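Local coordinates for protein carbohydrate binding module (Ruminococcus flavefaciens, PDB 4V1K) that probably binds plant cell-wall glycans as a carbohydrate-binding module of the family 9 glycoside hydrolase Cel9A of the bacterial cellulosome, at residues 8-14 with 121-127; 48-54 with 116-120; 60-64 with 108-112. All blocks are in the same frame, centred on the assembly; numbering follows the deposited sequence. Where two conformers were deposited one is given.

Contact 1 of 3, residues 8-14 with 121-127; sequences IKPNKKV and EFTIDSV
Asn11 and Lys12 both face Ile124, a G1 beta bulge that breaks the antiparallel pairing of 8-14 with 121-127 and shifts its register by one residue. Strand 5-15 is here an edge strand of the four-stranded sheet of a beta-sandwich-like module. Ile8 pairs with Val127 on one side of the break; Lys12, Lys13 and Val14 pair with Ile124, Thr123 and Phe122 on the other. The Val14 N to Phe122 O bond is 2.8 Å and nearly straight at 170°. Val14, Phe122, Ile124 and Val127 share one face. The first torsion of Phe122 (chi1 68°) sets CG between its backbone N and carbonyl carbon, and the ring lies beside Val14. Val14 CB sits over one ring face in a CH-pi contact, 4.0 Å from the Phe122 centroid and offset toward the rim. Pro10, from the loop, brings CG to Ile124 CG2 at 4.1 Å. Lys13 and Thr123 point to the other face. Lys13 bends at chi2 and chi4, and its CE passes Glu121 CB at 3.6 Å. Asp125 OD2 is held by Ser49, while a water joins Asp125 OD1 to Asn11 OD1. In the salt bridge, Lys13 NZ meets Glu121 OE1 at 3.1 Å from above the carboxylate plane.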
loop_
_atom_site.group_PDB
_atom_site.type_symbol
_atom_site.label_atom_id
_atom_site.label_comp_id
_atom_site.label_asym_id
_atom_site.label_seq_id
_atom_site.Cartn_x
_atom_site.Cartn_y
_atom_site.Cartn_z
ATOM N N ILE A 8 -3.657 6.132 -8.362
ATOM C CA ILE A 8 -4.534 7.088 -7.682
ATOM C C ILE A 8 -3.703 8.178 -6.995
ATOM O O ILE A 8 -2.562 7.917 -6.585
ATOM C CB ILE A 8 -5.518 6.430 -6.658
ATOM C CG1 ILE A 8 -4.757 5.689 -5.551
ATOM C CG2 ILE A 8 -6.515 5.520 -7.389
ATOM C CD1 ILE A 8 -5.633 5.198 -4.419
ATOM N N LYS A 9 -4.304 9.368 -6.852
ATOM C CA LYS A 9 -3.649 10.509 -6.186
ATOM C C LYS A 9 -4.488 10.964 -4.990
ATOM O O LYS A 9 -5.314 11.898 -5.099
ATOM C CB LYS A 9 -3.423 11.658 -7.174
ATOM C CG LYS A 9 -2.244 11.453 -8.115
ATOM C CD LYS A 9 -2.080 12.679 -9.005
ATOM C CE LYS A 9 -0.668 12.878 -9.533
ATOM N NZ LYS A 9 -0.392 12.159 -10.812
ATOM N N PRO A 10 -4.279 10.304 -3.818
ATOM C CA PRO A 10 -5.208 10.606 -2.704
ATOM C C PRO A 10 -4.892 11.893 -1.938
ATOM O O PRO A 10 -5.764 12.388 -1.227
ATOM C CB PRO A 10 -5.074 9.414 -1.775
ATOM C CG PRO A 10 -3.987 8.574 -2.275
ATOM C CD PRO A 10 -3.427 9.134 -3.547
ATOM N N ASN A 11 -3.672 12.413 -2.065
ATOM C CA ASN A 11 -3.243 13.624 -1.317
ATOM C C ASN A 11 -3.640 13.503 0.151
ATOM O O ASN A 11 -4.305 14.396 0.733
ATOM C CB ASN A 11 -3.842 14.907 -1.928
ATOM C CG ASN A 11 -3.205 16.188 -1.376
ATOM O OD1 ASN A 11 -2.007 16.230 -1.065
ATOM N ND2 ASN A 11 -4.007 17.253 -1.271
ATOM N N LYS A 12 -3.296 12.363 0.740
ATOM C CA LYS A 12 -3.771 12.060 2.079
ATOM C C LYS A 12 -2.704 12.359 3.124
ATOM O O LYS A 12 -1.646 11.726 3.134
ATOM C CB LYS A 12 -4.203 10.603 2.167
ATOM C CG LYS A 12 -4.794 10.235 3.519
ATOM C CD LYS A 12 -5.279 8.799 3.542
ATOM C CE LYS A 12 -5.783 8.423 4.932
ATOM N NZ LYS A 12 -6.900 9.288 5.399
ATOM N N LYS A 13 -3.002 13.300 4.011
ATOM C CA LYS A 13 -2.102 13.665 5.139
ATOM C C LYS A 13 -2.221 12.634 6.272
ATOM O O LYS A 13 -3.336 12.275 6.726
ATOM C CB LYS A 13 -2.459 15.049 5.672
ATOM C CG LYS A 13 -1.644 15.500 6.874
ATOM C CD LYS A 13 -0.188 15.780 6.538
ATOM C CE LYS A 13 0.617 16.054 7.804
ATOM N NZ LYS A 13 0.061 17.143 8.675
ATOM N N VAL A 14 -1.073 12.145 6.699
ATOM C CA VAL A 14 -0.975 11.185 7.799
ATOM C C VAL A 14 -0.065 11.737 8.907
ATOM O O VAL A 14 1.038 12.218 8.640
ATOM C CB VAL A 14 -0.406 9.849 7.320
ATOM C CG1 VAL A 14 -0.384 8.799 8.454
ATOM C CG2 VAL A 14 -1.240 9.286 6.185
ATOM N N GLU A 121 4.899 13.383 10.271
ATOM C CA GLU A 121 3.885 13.929 9.397
ATOM C C GLU A 121 4.319 13.785 7.951
ATOM O O GLU A 121 5.405 14.234 7.552
ATOM C CB GLU A 121 3.598 15.394 9.744
ATOM C CG GLU A 121 2.913 15.521 11.102
ATOM C CD GLU A 121 2.550 16.930 11.528
ATOM O OE1 GLU A 121 2.301 17.825 10.699
ATOM O OE2 GLU A 121 2.482 17.124 12.762
ATOM N N PHE A 122 3.474 13.134 7.160
ATOM C CA PHE A 122 3.775 12.963 5.730
ATOM C C PHE A 122 2.492 12.892 4.926
ATOM O O PHE A 122 1.407 12.703 5.480
ATOM C CB PHE A 122 4.649 11.714 5.502
ATOM C CG PHE A 122 3.941 10.405 5.795
ATOM C CD1 PHE A 122 3.885 9.917 7.091
ATOM C CD2 PHE A 122 3.367 9.652 4.797
ATOM C CE1 PHE A 122 3.254 8.735 7.385
ATOM C CE2 PHE A 122 2.724 8.449 5.085
ATOM C CZ PHE A 122 2.671 7.986 6.381
ATOM N N THR A 123 2.627 13.056 3.618
ATOM C CA THR A 123 1.497 12.932 2.684
ATOM C C THR A 123 1.695 11.764 1.731
ATOM O O THR A 123 2.807 11.555 1.190
ATOM C CB THR A 123 1.311 14.240 1.871
ATOM O OG1 THR A 123 1.097 15.344 2.766
ATOM C CG2 THR A 123 0.092 14.146 0.943
ATOM N N ILE A 124 0.632 10.975 1.571
ATOM C CA ILE A 124 0.567 9.947 0.515
ATOM C C ILE A 124 0.128 10.662 -0.758
ATOM O O ILE A 124 -1.083 11.002 -0.952
ATOM C CB ILE A 124 -0.402 8.783 0.889
ATOM C CG1 ILE A 124 0.093 8.092 2.166
ATOM C CG2 ILE A 124 -0.536 7.767 -0.256
ATOM C CD1 ILE A 124 -0.895 7.070 2.722
ATOM N N ASP A 125 1.105 10.901 -1.627
ATOM C CA ASP A 125 0.838 11.618 -2.869
ATOM C C ASP A 125 0.207 10.747 -3.950
ATOM O O ASP A 125 -0.688 11.215 -4.685
ATOM C CB ASP A 125 2.118 12.247 -3.397
ATOM C CG ASP A 125 2.692 13.309 -2.451
ATOM O OD1 ASP A 125 1.946 14.171 -1.947
ATOM O OD2 ASP A 125 3.915 13.289 -2.246
ATOM N N SER A 126 0.686 9.510 -4.073
ATOM C CA SER A 126 0.099 8.570 -5.006
ATOM C C SER A 126 0.294 7.114 -4.574
ATOM O O SER A 126 1.201 6.817 -3.797
ATOM C CB SER A 126 0.647 8.797 -6.417
ATOM O OG SER A 126 2.039 8.597 -6.503
ATOM N N VAL A 127 -0.588 6.246 -5.080
ATOM C CA VAL A 127 -0.465 4.802 -4.945
ATOM C C VAL A 127 -0.551 4.244 -6.374
ATOM O O VAL A 127 -1.447 4.619 -7.138
ATOM C CB VAL A 127 -1.535 4.181 -4.025
ATOM C CG1 VAL A 127 -1.296 2.676 -3.902
ATOM C CG2 VAL A 127 -1.552 4.867 -2.658
HETATM O O HOH W 1 -0.265 15.287 -2.866
#

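Contact 2 of 3, residues 48-54 with 116-120; sequences ISANKNI and WIDCD
Ile117 CD1 meets Ile48 CD1 tip to tip at 3.9 Å, where the turn after strand 41-49 approaches strand 116-117 and the loop after it. This contact lies at one end of the module. Ile117 sets CG1 anti to its backbone N (chi1 -173°), and its CD1 also lies 4.0 Å from Ile54 CG2. Phe122 touches both Ile48 and Ile117. One direct hydrogen bond joins the segments: Cys119 N to Ile54 O, 3.1 Å, bent to 138° at the hydrogen but in the carbonyl plane. In the modelled conformer of Cys119, one of two, SG points at the 48-54 turn and lies near Lys52 CG and Ala50 CB. The Lys52 chain bends at chi3, and NZ makes a weak bond to a water that also accepts from Asp120 N. Asp118 OD1 accepts from Trp116 NE1, OD2 from Lys56 N. Trp116 also touches a bound 2-hydroxy butane-1,4-diol. The chemistry implies that the segments are held mainly by apolar packing of the isoleucines, with a single bent backbone bond between the buried residues Cys119 and Ile54. The water link to Lys52 is the weak, outer one.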
loop_
_atom_site.group_PDB
_atom_site.type_symbol
_atom_site.label_atom_id
_atom_site.label_comp_id
_atom_site.label_asym_id
_atom_site.label_seq_id
_atom_site.Cartn_x
_atom_site.Cartn_y
_atom_site.Cartn_z
ATOM N N ILE A 48 5.462 9.044 -1.208
ATOM C CA ILE A 48 5.209 9.925 -0.071
ATOM C C ILE A 48 6.130 11.130 -0.066
ATOM O O ILE A 48 7.219 11.090 -0.644
ATOM C CB ILE A 48 5.306 9.185 1.290
ATOM C CG1 ILE A 48 6.723 8.685 1.586
ATOM C CG2 ILE A 48 4.329 8.036 1.374
ATOM C CD1 ILE A 48 6.924 8.162 3.006
ATOM N N SER A 49 5.688 12.183 0.612
ATOM C CA SER A 49 6.471 13.400 0.764
ATOM C C SER A 49 6.235 14.057 2.110
ATOM O O SER A 49 5.239 13.774 2.802
ATOM C CB SER A 49 6.189 14.348 -0.408
ATOM O OG SER A 49 4.892 14.896 -0.367
ATOM N N ALA A 50 7.145 14.938 2.492
ATOM C CA ALA A 50 7.103 15.574 3.792
ATOM C C ALA A 50 7.786 16.934 3.688
ATOM O O ALA A 50 8.331 17.298 2.623
ATOM C CB ALA A 50 7.797 14.688 4.818
ATOM N N ASN A 51 7.739 17.691 4.777
ATOM C CA ASN A 51 8.370 18.997 4.835
ATOM C C ASN A 51 9.811 18.957 5.361
ATOM O O ASN A 51 10.449 19.996 5.538
ATOM C CB ASN A 51 7.493 19.925 5.680
ATOM C CG ASN A 51 6.226 20.327 4.950
ATOM O OD1 ASN A 51 6.211 20.402 3.725
ATOM N ND2 ASN A 51 5.160 20.570 5.691
ATOM N N LYS A 52 10.314 17.753 5.614
ATOM C CA LYS A 52 11.668 17.552 6.105
ATOM C C LYS A 52 12.102 16.169 5.652
ATOM O O LYS A 52 11.299 15.418 5.076
ATOM C CB LYS A 52 11.684 17.665 7.627
ATOM C CG LYS A 52 10.766 16.681 8.322
ATOM C CD LYS A 52 10.676 16.934 9.825
ATOM C CE LYS A 52 11.877 16.346 10.547
ATOM N NZ LYS A 52 11.649 16.245 12.015
ATOM N N ASN A 53 13.360 15.831 5.880
ATOM C CA ASN A 53 13.863 14.507 5.470
ATOM C C ASN A 53 13.077 13.399 6.176
ATOM O O ASN A 53 12.841 13.453 7.381
ATOM C CB ASN A 53 15.372 14.375 5.725
ATOM C CG ASN A 53 16.191 15.300 4.825
ATOM O OD1 ASN A 53 15.706 15.776 3.789
ATOM N ND2 ASN A 53 17.431 15.557 5.210
ATOM N N ILE A 54 12.679 12.389 5.420
ATOM C CA ILE A 54 11.763 11.383 5.923
ATOM C C ILE A 54 12.414 10.362 6.840
ATOM O O ILE A 54 11.850 10.034 7.873
ATOM C CB ILE A 54 11.036 10.696 4.741
ATOM C CG1 ILE A 54 10.035 11.695 4.151
ATOM C CG2 ILE A 54 10.327 9.416 5.185
ATOM C CD1 ILE A 54 9.514 11.334 2.799
ATOM N N TRP A 116 6.200 2.244 11.893
ATOM C CA TRP A 116 7.058 3.340 12.364
ATOM C C TRP A 116 7.435 4.194 11.192
ATOM O O TRP A 116 7.623 3.675 10.101
ATOM C CB TRP A 116 8.340 2.810 12.975
ATOM C CG TRP A 116 9.251 3.867 13.536
ATOM C CD1 TRP A 116 10.386 4.385 12.948
ATOM C CD2 TRP A 116 9.113 4.533 14.798
ATOM N NE1 TRP A 116 10.947 5.330 13.777
ATOM C CE2 TRP A 116 10.171 5.442 14.911
ATOM C CE3 TRP A 116 8.169 4.469 15.822
ATOM C CZ2 TRP A 116 10.339 6.241 16.039
ATOM C CZ3 TRP A 116 8.334 5.286 16.939
ATOM C CH2 TRP A 116 9.413 6.155 17.035
ATOM N N ILE A 117 7.545 5.497 11.398
ATOM C CA ILE A 117 8.203 6.348 10.412
ATOM C C ILE A 117 8.904 7.461 11.199
ATOM O O ILE A 117 8.329 8.008 12.148
ATOM C CB ILE A 117 7.201 6.858 9.321
ATOM C CG1 ILE A 117 7.938 7.600 8.195
ATOM C CG2 ILE A 117 6.091 7.691 9.940
ATOM C CD1 ILE A 117 7.141 7.758 6.917
ATOM N N ASP A 118 10.147 7.790 10.820
ATOM C CA ASP A 118 10.960 8.742 11.583
ATOM C C ASP A 118 10.327 10.146 11.519
ATOM O O ASP A 118 10.115 10.773 12.527
ATOM C CB ASP A 118 12.378 8.781 11.041
ATOM C CG ASP A 118 13.279 7.636 11.534
ATOM O OD1 ASP A 118 13.064 7.075 12.639
ATOM O OD2 ASP A 118 14.249 7.304 10.793
ATOM N N CYS A 119 9.987 10.616 10.334
ATOM C CA CYS A 119 9.299 11.899 10.179
ATOM C C CYS A 119 7.805 11.674 10.466
ATOM O O CYS A 119 7.135 10.914 9.755
ATOM C CB CYS A 119 9.503 12.417 8.763
ATOM S SG CYS A 119 8.637 13.952 8.405
ATOM N N ASP A 120 7.249 12.354 11.434
ATOM C CA ASP A 120 5.905 11.956 11.927
ATOM C C ASP A 120 4.750 12.275 10.965
ATOM O O ASP A 120 3.753 11.537 10.874
ATOM C CB ASP A 120 5.641 12.615 13.278
ATOM C CG ASP A 120 4.562 11.933 14.069
ATOM O OD1 ASP A 120 4.697 10.707 14.281
ATOM O OD2 ASP A 120 3.604 12.617 14.528
HETATM O O HOH W 2 9.032 14.449 13.000
#

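Contact 3 of 3, residues 60-64 with 108-112; sequences QFGTS and GEIKF
Gly62 and Lys111 form the central hydrogen-bonded pair between antiparallel strands 55-64 and 109-114. The strands belong to the sheet that faces the four-stranded one in this beta-sandwich-like module. Backbone bonds come first. Gly62 N donates to Lys111 O at 3.0 Å, and Lys111 N donates back to Gly62 O at 2.8 Å. Ser64 N adds a third bond to Glu109 O. Phe61 with Phe112 and Thr63 with Ile110 are the flanking non-hydrogen-bonded pairs. There the CA atoms of Phe61 and Thr63 make CA-H...O contacts with Lys111 O and Glu109 O.

Side-chain polar bonds follow. Ser64 OG accepts from Glu109 N at 3.1 Å, nearly straight at 168°. The hydroxyl stands beside its own backbone N (chi1 -61°), on the side facing Glu109. It also makes a weak bond to a bound nonaethylene glycol, probably from the crystallisation liquor. Thr63 OG1 donates to Ser64 O and is also bonded to Tyr30. Lys111 NZ meets Glu109 OE1 at 3.0 Å on the syn side but tilted out of the carboxylate plane, a salt bridge within one strand.

Apolar contacts fill the face of Phe61 and Phe112. Their rings meet obliquely, planes at 52°, with Phe61 CZ 3.7 Å from Phe112 CD1. Ile110 CD1 lies at the edge of the Phe61 ring, 4.4 Å from Phe61 CD2.

The pair sits inside the five-stranded sheet. Phe61 and Phe112 face strands 41-49 and 87-93 of the other sheet through Val46 and Ile90, and Trp92 meets the Phe61 ring. Strand 73-83 borders 55-64 on its other edge, and strand 25-29 flanks 109-114.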
loop_
_atom_site.group_PDB
_atom_site.type_symbol
_atom_site.label_atom_id
_atom_site.label_comp_id
_atom_site.label_asym_id
_atom_site.label_seq_id
_atom_site.Cartn_x
_atom_site.Cartn_y
_atom_site.Cartn_z
ATOM N N GLN A 60 4.228 -2.943 6.559
ATOM C CA GLN A 60 3.813 -4.118 5.803
ATOM C C GLN A 60 2.570 -3.751 5.034
ATOM O O GLN A 60 1.800 -2.882 5.471
ATOM C CB GLN A 60 3.403 -5.274 6.740
ATOM C CG GLN A 60 4.484 -6.148 7.207
ATOM C CD GLN A 60 4.035 -7.186 8.177
ATOM O OE1 GLN A 60 3.926 -6.898 9.345
ATOM N NE2 GLN A 60 3.843 -8.419 7.716
ATOM N N PHE A 61 2.361 -4.454 3.922
ATOM C CA PHE A 61 1.123 -4.337 3.140
ATOM C C PHE A 61 0.202 -5.525 3.403
ATOM O O PHE A 61 0.649 -6.651 3.642
ATOM C CB PHE A 61 1.393 -4.253 1.630
ATOM C CG PHE A 61 2.054 -2.967 1.188
ATOM C CD1 PHE A 61 3.372 -2.682 1.520
ATOM C CD2 PHE A 61 1.363 -2.051 0.436
ATOM C CE1 PHE A 61 3.975 -1.510 1.099
ATOM C CE2 PHE A 61 1.960 -0.886 -0.004
ATOM C CZ PHE A 61 3.284 -0.600 0.330
ATOM N N GLY A 62 -1.107 -5.249 3.340
ATOM C CA GLY A 62 -2.114 -6.295 3.334
ATOM C C GLY A 62 -3.125 -6.091 2.215
ATOM O O GLY A 62 -3.266 -4.985 1.689
ATOM N N THR A 63 -3.848 -7.148 1.882
ATOM C CA THR A 63 -4.865 -7.078 0.837
ATOM C C THR A 63 -6.035 -8.018 1.101
ATOM O O THR A 63 -5.882 -9.134 1.624
ATOM C CB THR A 63 -4.253 -7.379 -0.560
ATOM O OG1 THR A 63 -5.247 -7.293 -1.597
ATOM C CG2 THR A 63 -3.611 -8.772 -0.586
ATOM N N SER A 64 -7.219 -7.565 0.672
ATOM C CA SER A 64 -8.343 -8.470 0.507
ATOM C C SER A 64 -7.973 -9.595 -0.490
ATOM O O SER A 64 -7.306 -9.335 -1.484
ATOM C CB SER A 64 -9.577 -7.728 -0.037
ATOM O OG SER A 64 -9.984 -6.698 0.857
ATOM N N GLY A 108 -13.094 -4.853 -2.077
ATOM C CA GLY A 108 -11.736 -5.219 -1.722
ATOM C C GLY A 108 -10.804 -4.014 -1.652
ATOM O O GLY A 108 -10.938 -3.063 -2.448
ATOM N N GLU A 109 -9.818 -4.106 -0.760
ATOM C CA GLU A 109 -8.865 -3.035 -0.495
ATOM C C GLU A 109 -7.402 -3.512 -0.486
ATOM O O GLU A 109 -7.109 -4.649 -0.073
ATOM C CB GLU A 109 -9.125 -2.390 0.890
ATOM C CG GLU A 109 -10.455 -1.664 1.004
ATOM C CD GLU A 109 -10.688 -0.957 2.313
ATOM O OE1 GLU A 109 -9.742 -0.810 3.119
ATOM O OE2 GLU A 109 -11.838 -0.481 2.507
ATOM N N ILE A 110 -6.506 -2.572 -0.824
ATOM C CA ILE A 110 -5.102 -2.642 -0.506
ATOM C C ILE A 110 -4.863 -1.777 0.726
ATOM O O ILE A 110 -5.393 -0.651 0.829
ATOM C CB ILE A 110 -4.213 -2.218 -1.731
ATOM C CG1 ILE A 110 -2.721 -2.355 -1.428
ATOM C CG2 ILE A 110 -4.498 -0.776 -2.183
ATOM C CD1 ILE A 110 -2.237 -3.768 -1.325
ATOM N N LYS A 111 -4.086 -2.302 1.672
ATOM C CA LYS A 111 -3.816 -1.628 2.964
ATOM C C LYS A 111 -2.305 -1.394 3.155
ATOM O O LYS A 111 -1.495 -2.314 2.992
ATOM C CB LYS A 111 -4.413 -2.438 4.124
ATOM C CG LYS A 111 -5.927 -2.606 4.021
ATOM C CD LYS A 111 -6.648 -2.280 5.300
ATOM C CE LYS A 111 -8.117 -2.581 5.180
ATOM N NZ LYS A 111 -8.903 -1.520 5.860
ATOM N N PHE A 112 -1.959 -0.147 3.464
ATOM C CA PHE A 112 -0.577 0.324 3.666
ATOM C C PHE A 112 -0.365 0.489 5.162
ATOM O O PHE A 112 -0.917 1.406 5.796
ATOM C CB PHE A 112 -0.399 1.651 2.915
ATOM C CG PHE A 112 0.898 2.374 3.183
ATOM C CD1 PHE A 112 2.116 1.780 2.902
ATOM C CD2 PHE A 112 0.884 3.689 3.638
ATOM C CE1 PHE A 112 3.304 2.480 3.099
ATOM C CE2 PHE A 112 2.061 4.379 3.851
ATOM C CZ PHE A 112 3.259 3.770 3.576
#

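How the contacts relate
Contact 3 is the buried one, near the chain centre, while contacts 1 and 2 are partly buried and lie farther out. Contacts 1 and 3 are both antiparallel strand pairs, but in different sheets. Ile124 of contact 1 packs on Phe112 of contact 3 across the interior. Contact 2 touches contact 1 through the neighbouring strands 41-49 and 121-131, where Thr123 N probably bonds to Ser49 O. Contacts 2 and 3 adjoin in sequence without touching otherwise. Along the chain, contact 3 is nested within contact 2, and contact 2 within contact 1. Aromatic packing marks contact 3, lysines and carboxylates contact 1, and isoleucine packing at a strand-loop end contact 2.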